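Local coordinates for UPF0045 protein MJ1052 (Methanocaldococcus jannaschii, PDB 2EPI) that is of unknown function but may bind thiamine or a related small molecule, at residues V7-S12 and S76-D81; V48-L53 and E87-R92. All coordinates share one frame; numbering follows the deposited sequence.

Contact 1 (V7-S12 and S76-D81); sequences VVAEVS and SSLKID
Val8, Glu10 and Ser12 pair with Asp81, Lys79 and Ser77 as antiparallel neighbours at one side of the chain's four-stranded sheet, where strand 6-16 pairs with the outermost strand 73-83. Each of the three is a hydrogen-bonded pair closed by two backbone bonds. The shortest runs from Ser77 N to Ser12 O at 2.8 Å; at the other end Val8 N reaches Asp81 O over a longer 3.3 Å. Between them lie the non-hydrogen-bonded pairs Ala9-Ile80 and Val11-Leu78, whose side chains share the apolar face. There Ile80 carries CG1 anti to its carbonyl carbon (chi1 -59°), and a further bend at chi2 brings CD1 down on Ala9 CB at 3.3 Å, tighter than normal van der Waals contact. Leu78 CD1 meets Val11 CG2 at 3.6 Å, the two side chains crossing at a slant. On the face of Glu10, Ser12, Ser77 and Lys79, water links the two strands. One molecule donates to Glu10 OE1 at 2.7 Å and accepts a weak bond from Lys79 NZ; the charged atoms Glu10 OE1 and Lys79 NZ stand 5.2 Å apart, with the water between them. A second accepts from Ser77 OG at 2.7 Å and donates to Ser12 O. Helix 53-68 packs on the apolar face, Phe60 touching both Val11 and Leu78, while strand 46-50 flanks strand 6-16 on its other edge and residues 76-81 pair with a strand of the second subunit, carrying the antiparallel sheet across the interface.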
loop_
_atom_site.group_PDB
_atom_site.type_symbol
_atom_site.label_atom_id
_atom_site.label_comp_id
_atom_site.label_asym_id
_atom_site.label_seq_id
_atom_site.Cartn_x
_atom_site.Cartn_y
_atom_site.Cartn_z
ATOM N N VAL A 7 1.889 5.119 -17.928
ATOM C CA VAL A 7 2.336 4.461 -16.709
ATOM C C VAL A 7 1.383 3.310 -16.414
ATOM O O VAL A 7 0.317 3.207 -17.016
ATOM C CB VAL A 7 2.305 5.415 -15.482
ATOM C CG1 VAL A 7 3.133 6.660 -15.760
ATOM C CG2 VAL A 7 0.862 5.794 -15.147
ATOM N N VAL A 8 1.785 2.431 -15.506
ATOM C CA VAL A 8 0.933 1.320 -15.088
ATOM C C VAL A 8 0.620 1.644 -13.635
ATOM O O VAL A 8 1.482 2.135 -12.908
ATOM C CB VAL A 8 1.660 -0.036 -15.155
ATOM C CG1 VAL A 8 0.713 -1.150 -14.716
ATOM C CG2 VAL A 8 2.144 -0.297 -16.565
ATOM N N ALA A 9 -0.605 1.384 -13.202
ATOM C CA ALA A 9 -0.958 1.702 -11.824
ATOM C C ALA A 9 -1.950 0.707 -11.257
ATOM O O ALA A 9 -2.520 -0.098 -11.986
ATOM C CB ALA A 9 -1.550 3.095 -11.766
ATOM N N GLU A 10 -2.132 0.751 -9.942
ATOM C CA GLU A 10 -3.106 -0.117 -9.304
ATOM C C GLU A 10 -3.892 0.719 -8.313
ATOM O O GLU A 10 -3.323 1.510 -7.557
ATOM C CB GLU A 10 -2.443 -1.294 -8.589
ATOM C CG GLU A 10 -3.474 -2.254 -7.986
ATOM C CD GLU A 10 -2.864 -3.543 -7.476
ATOM O OE1 GLU A 10 -1.839 -3.473 -6.771
ATOM O OE2 GLU A 10 -3.420 -4.629 -7.778
ATOM N N VAL A 11 -5.205 0.548 -8.330
ATOM C CA VAL A 11 -6.076 1.303 -7.446
ATOM C C VAL A 11 -6.962 0.378 -6.629
ATOM O O VAL A 11 -7.444 -0.636 -7.129
ATOM C CB VAL A 11 -6.998 2.243 -8.248
ATOM C CG1 VAL A 11 -8.015 2.903 -7.313
ATOM C CG2 VAL A 11 -6.170 3.298 -8.983
ATOM N N SER A 12 -7.155 0.722 -5.365
ATOM C CA SER A 12 -8.044 -0.046 -4.511
ATOM C C SER A 12 -8.779 0.987 -3.675
ATOM O O SER A 12 -8.189 1.965 -3.208
ATOM C CB SER A 12 -7.275 -1.016 -3.612
ATOM O OG SER A 12 -6.514 -0.334 -2.634
ATOM N N SER A 76 -8.697 5.262 -0.050
ATOM C CA SER A 76 -8.343 4.872 -1.418
ATOM C C SER A 76 -6.843 4.866 -1.657
ATOM O O SER A 76 -6.126 5.757 -1.190
ATOM C CB SER A 76 -9.029 5.811 -2.409
ATOM O OG SER A 76 -10.436 5.730 -2.269
ATOM N N SER A 77 -6.369 3.865 -2.397
ATOM C CA SER A 77 -4.945 3.729 -2.669
ATOM C C SER A 77 -4.626 3.753 -4.161
ATOM O O SER A 77 -5.305 3.102 -4.959
ATOM C CB SER A 77 -4.422 2.412 -2.070
ATOM O OG SER A 77 -4.676 2.325 -0.670
ATOM N N LEU A 78 -3.592 4.510 -4.525
ATOM C CA LEU A 78 -3.132 4.614 -5.903
ATOM C C LEU A 78 -1.635 4.333 -5.920
ATOM O O LEU A 78 -0.876 4.931 -5.156
ATOM C CB LEU A 78 -3.381 6.023 -6.467
ATOM C CG LEU A 78 -2.724 6.356 -7.821
ATOM C CD1 LEU A 78 -3.289 5.460 -8.923
ATOM C CD2 LEU A 78 -2.969 7.826 -8.162
ATOM N N LYS A 79 -1.210 3.403 -6.765
ATOM C CA LYS A 79 0.211 3.102 -6.868
ATOM C C LYS A 79 0.595 3.288 -8.324
ATOM O O LYS A 79 -0.065 2.755 -9.210
ATOM C CB LYS A 79 0.498 1.668 -6.427
ATOM C CG LYS A 79 1.974 1.317 -6.476
ATOM C CD LYS A 79 2.235 -0.077 -5.928
ATOM C CE LYS A 79 1.951 -0.161 -4.439
ATOM N NZ LYS A 79 2.089 -1.566 -3.949
ATOM N N ILE A 80 1.651 4.059 -8.562
ATOM C CA ILE A 80 2.120 4.325 -9.917
ATOM C C ILE A 80 3.483 3.698 -10.133
ATOM O O ILE A 80 4.357 3.793 -9.276
ATOM C CB ILE A 80 2.265 5.844 -10.181
ATOM C CG1 ILE A 80 0.921 6.545 -9.982
ATOM C CG2 ILE A 80 2.791 6.076 -11.591
ATOM C CD1 ILE A 80 -0.190 6.008 -10.837
ATOM N N ASP A 81 3.655 3.057 -11.283
ATOM C CA ASP A 81 4.927 2.434 -11.637
ATOM C C ASP A 81 5.293 3.034 -12.987
ATOM O O ASP A 81 4.653 2.739 -13.995
ATOM C CB ASP A 81 4.764 0.918 -11.772
ATOM C CG ASP A 81 6.095 0.192 -11.911
ATOM O OD1 ASP A 81 7.060 0.794 -12.428
ATOM O OD2 ASP A 81 6.173 -0.990 -11.512
HETATM O O HOH W 1 -0.858 -1.603 -5.017
HETATM O O HOH W 2 -7.247 1.586 -0.148
#

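Contact 2 (V48-L53 and E87-R92); sequences VLEGDL and ENTIER
Glu50 reaches from strand 46-50 to the start of helix 90-96, and its carboxylate takes the first backbone N-H of that helix: Ile90 N donates to Glu50 OE1 at 2.8 Å, almost straight at 170°. The donor comes from the anti side of OE1, 34° out of the carboxylate plane. With CG anti to the backbone N (chi1 176°) and the chain extended beyond it, Glu50 lies alongside Thr89, whose CB is 3.4 Å from Glu50 OE1. The close packing is on the apolar side, where Ile90 CD1 touches both Val48 CG1, at 3.7 Å, and Glu50 CB, at 3.8 Å. Thr89 is the N-cap of the helix, its OG1 accepting from Arg92 N at 3.1 Å, so hydroxyl and carboxylate together serve N-H groups of the first turn, and the negative charge of Glu50 probably suits the positive end of the helix dipole. Were Glu50 cut back to an alanine, Ile90 N would probably lose its acceptor and Lys39, which forms a salt bridge with OE2, its mate. Toward Glu91 the contact turns looser and wetter: a water donates to Glu50 OE1 at 2.6 Å and accepts from Glu91 N, and the Glu91 side chain turns to Lys95 on the exposed side of the helix. Farther along the loop, Asn88 O is buried near Glu50 CG yet has no polar partner.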
loop_
_atom_site.group_PDB
_atom_site.type_symbol
_atom_site.label_atom_id
_atom_site.label_comp_id
_atom_site.label_asym_id
_atom_site.label_seq_id
_atom_site.Cartn_x
_atom_site.Cartn_y
_atom_site.Cartn_z
ATOM N N VAL A 48 -5.871 -2.749 -11.937
ATOM C CA VAL A 48 -4.653 -2.280 -12.585
ATOM C C VAL A 48 -5.073 -1.419 -13.771
ATOM O O VAL A 48 -5.999 -1.766 -14.503
ATOM C CB VAL A 48 -3.774 -3.467 -13.069
ATOM C CG1 VAL A 48 -2.640 -2.962 -13.961
ATOM C CG2 VAL A 48 -3.204 -4.197 -11.867
ATOM N N LEU A 49 -4.403 -0.287 -13.946
ATOM C CA LEU A 49 -4.732 0.622 -15.033
ATOM C C LEU A 49 -3.477 0.943 -15.823
ATOM O O LEU A 49 -2.372 0.944 -15.278
ATOM C CB LEU A 49 -5.325 1.925 -14.474
ATOM C CG LEU A 49 -6.510 1.815 -13.512
ATOM C CD1 LEU A 49 -6.748 3.157 -12.819
ATOM C CD2 LEU A 49 -7.747 1.365 -14.278
ATOM N N GLU A 50 -3.663 1.201 -17.114
ATOM C CA GLU A 50 -2.570 1.558 -18.008
ATOM C C GLU A 50 -3.037 2.752 -18.833
ATOM O O GLU A 50 -4.113 2.720 -19.428
ATOM C CB GLU A 50 -2.223 0.405 -18.953
ATOM C CG GLU A 50 -1.135 0.778 -19.966
ATOM C CD GLU A 50 -1.016 -0.216 -21.112
ATOM O OE1 GLU A 50 -0.827 -1.419 -20.843
ATOM O OE2 GLU A 50 -1.108 0.209 -22.285
ATOM N N GLY A 51 -2.228 3.805 -18.860
ATOM C CA GLY A 51 -2.596 4.985 -19.619
ATOM C C GLY A 51 -1.856 6.219 -19.152
ATOM O O GLY A 51 -0.891 6.118 -18.399
ATOM N N ASP A 52 -2.316 7.385 -19.601
ATOM C CA ASP A 52 -1.700 8.656 -19.242
ATOM C C ASP A 52 -1.788 8.928 -17.740
ATOM O O ASP A 52 -2.831 8.710 -17.121
ATOM C CB ASP A 52 -2.372 9.798 -20.005
ATOM C CG ASP A 52 -1.804 11.151 -19.635
ATOM O OD1 ASP A 52 -0.649 11.439 -20.024
ATOM O OD2 ASP A 52 -2.507 11.920 -18.940
ATOM N N LEU A 53 -0.697 9.427 -17.164
ATOM C CA LEU A 53 -0.655 9.705 -15.729
ATOM C C LEU A 53 -1.745 10.659 -15.259
ATOM O O LEU A 53 -2.379 10.420 -14.235
ATOM C CB LEU A 53 0.720 10.253 -15.330
ATOM C CG LEU A 53 0.917 10.621 -13.854
ATOM C CD1 LEU A 53 0.547 9.447 -12.956
ATOM C CD2 LEU A 53 2.367 11.021 -13.627
ATOM N N GLU A 87 9.002 0.591 -22.256
ATOM C CA GLU A 87 7.583 0.868 -22.428
ATOM C C GLU A 87 6.825 0.576 -21.136
ATOM O O GLU A 87 7.096 -0.414 -20.461
ATOM C CB GLU A 87 7.039 0.011 -23.570
ATOM C CG GLU A 87 5.631 0.345 -24.006
ATOM C CD GLU A 87 5.276 -0.315 -25.327
ATOM O OE1 GLU A 87 5.318 -1.562 -25.403
ATOM O OE2 GLU A 87 4.959 0.417 -26.291
ATOM N N ASN A 88 5.880 1.448 -20.796
ATOM C CA ASN A 88 5.082 1.301 -19.578
ATOM C C ASN A 88 3.727 0.667 -19.873
ATOM O O ASN A 88 2.703 1.345 -19.844
ATOM C CB ASN A 88 4.865 2.675 -18.931
ATOM C CG ASN A 88 6.151 3.279 -18.397
ATOM O OD1 ASN A 88 6.691 2.826 -17.386
ATOM N ND2 ASN A 88 6.657 4.301 -19.082
ATOM N N THR A 89 3.715 -0.631 -20.154
ATOM C CA THR A 89 2.459 -1.311 -20.449
ATOM C C THR A 89 2.274 -2.560 -19.603
ATOM O O THR A 89 3.239 -3.141 -19.107
ATOM C CB THR A 89 2.375 -1.739 -21.927
ATOM O OG1 THR A 89 3.399 -2.705 -22.202
ATOM C CG2 THR A 89 2.560 -0.539 -22.839
ATOM N N ILE A 90 1.019 -2.962 -19.448
ATOM C CA ILE A 90 0.673 -4.152 -18.686
ATOM C C ILE A 90 1.250 -5.354 -19.426
ATOM O O ILE A 90 1.763 -6.291 -18.818
ATOM C CB ILE A 90 -0.860 -4.293 -18.583
ATOM C CG1 ILE A 90 -1.425 -3.146 -17.734
ATOM C CG2 ILE A 90 -1.230 -5.649 -17.992
ATOM C CD1 ILE A 90 -2.943 -3.140 -17.647
ATOM N N GLU A 91 1.170 -5.302 -20.752
ATOM C CA GLU A 91 1.674 -6.373 -21.608
ATOM C C GLU A 91 3.148 -6.664 -21.345
ATOM O O GLU A 91 3.525 -7.800 -21.056
ATOM C CB GLU A 91 1.496 -5.994 -23.080
ATOM C CG GLU A 91 1.907 -7.088 -24.057
ATOM C CD GLU A 91 1.992 -6.593 -25.486
ATOM O OE1 GLU A 91 1.034 -5.936 -25.946
ATOM O OE2 GLU A 91 3.017 -6.865 -26.152
ATOM N N ARG A 92 3.984 -5.636 -21.453
ATOM C CA ARG A 92 5.411 -5.820 -21.237
ATOM C C ARG A 92 5.708 -6.329 -19.830
ATOM O O ARG A 92 6.570 -7.187 -19.647
ATOM C CB ARG A 92 6.172 -4.515 -21.476
ATOM C CG ARG A 92 7.683 -4.703 -21.505
ATOM C CD ARG A 92 8.410 -3.374 -21.440
ATOM N NE ARG A 92 8.145 -2.679 -20.183
ATOM C CZ ARG A 92 8.515 -3.127 -18.987
ATOM N NH1 ARG A 92 9.174 -4.275 -18.877
ATOM N NH2 ARG A 92 8.220 -2.430 -17.897
HETATM O O HOH W 3 -1.037 -3.666 -22.148
#

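How the contacts relate
Contacts 1 and 2 have centres 11 Å apart and meet where residues 48-51 of contact 2 run beside residues 7-9 of contact 1. Backbone bonds probably tie them: Leu49 N lies 2.7 Å from Ala9 O, and Val7 N 3.0 Å from Gly51 O. Side chains join in, with Val48 CG1 packing 3.5 Å from Ala9 O and Val8 CG2 3.7 Å from Asn88 O, which brings the loop before the C-terminal helix against the sheet. That helix follows strand 73-83 in the chain, and its Lys93 forms a salt bridge with Asp81 of contact 1, whose carboxylate also pairs with Arg73 of the second subunit. Both contacts also touch the third subunit.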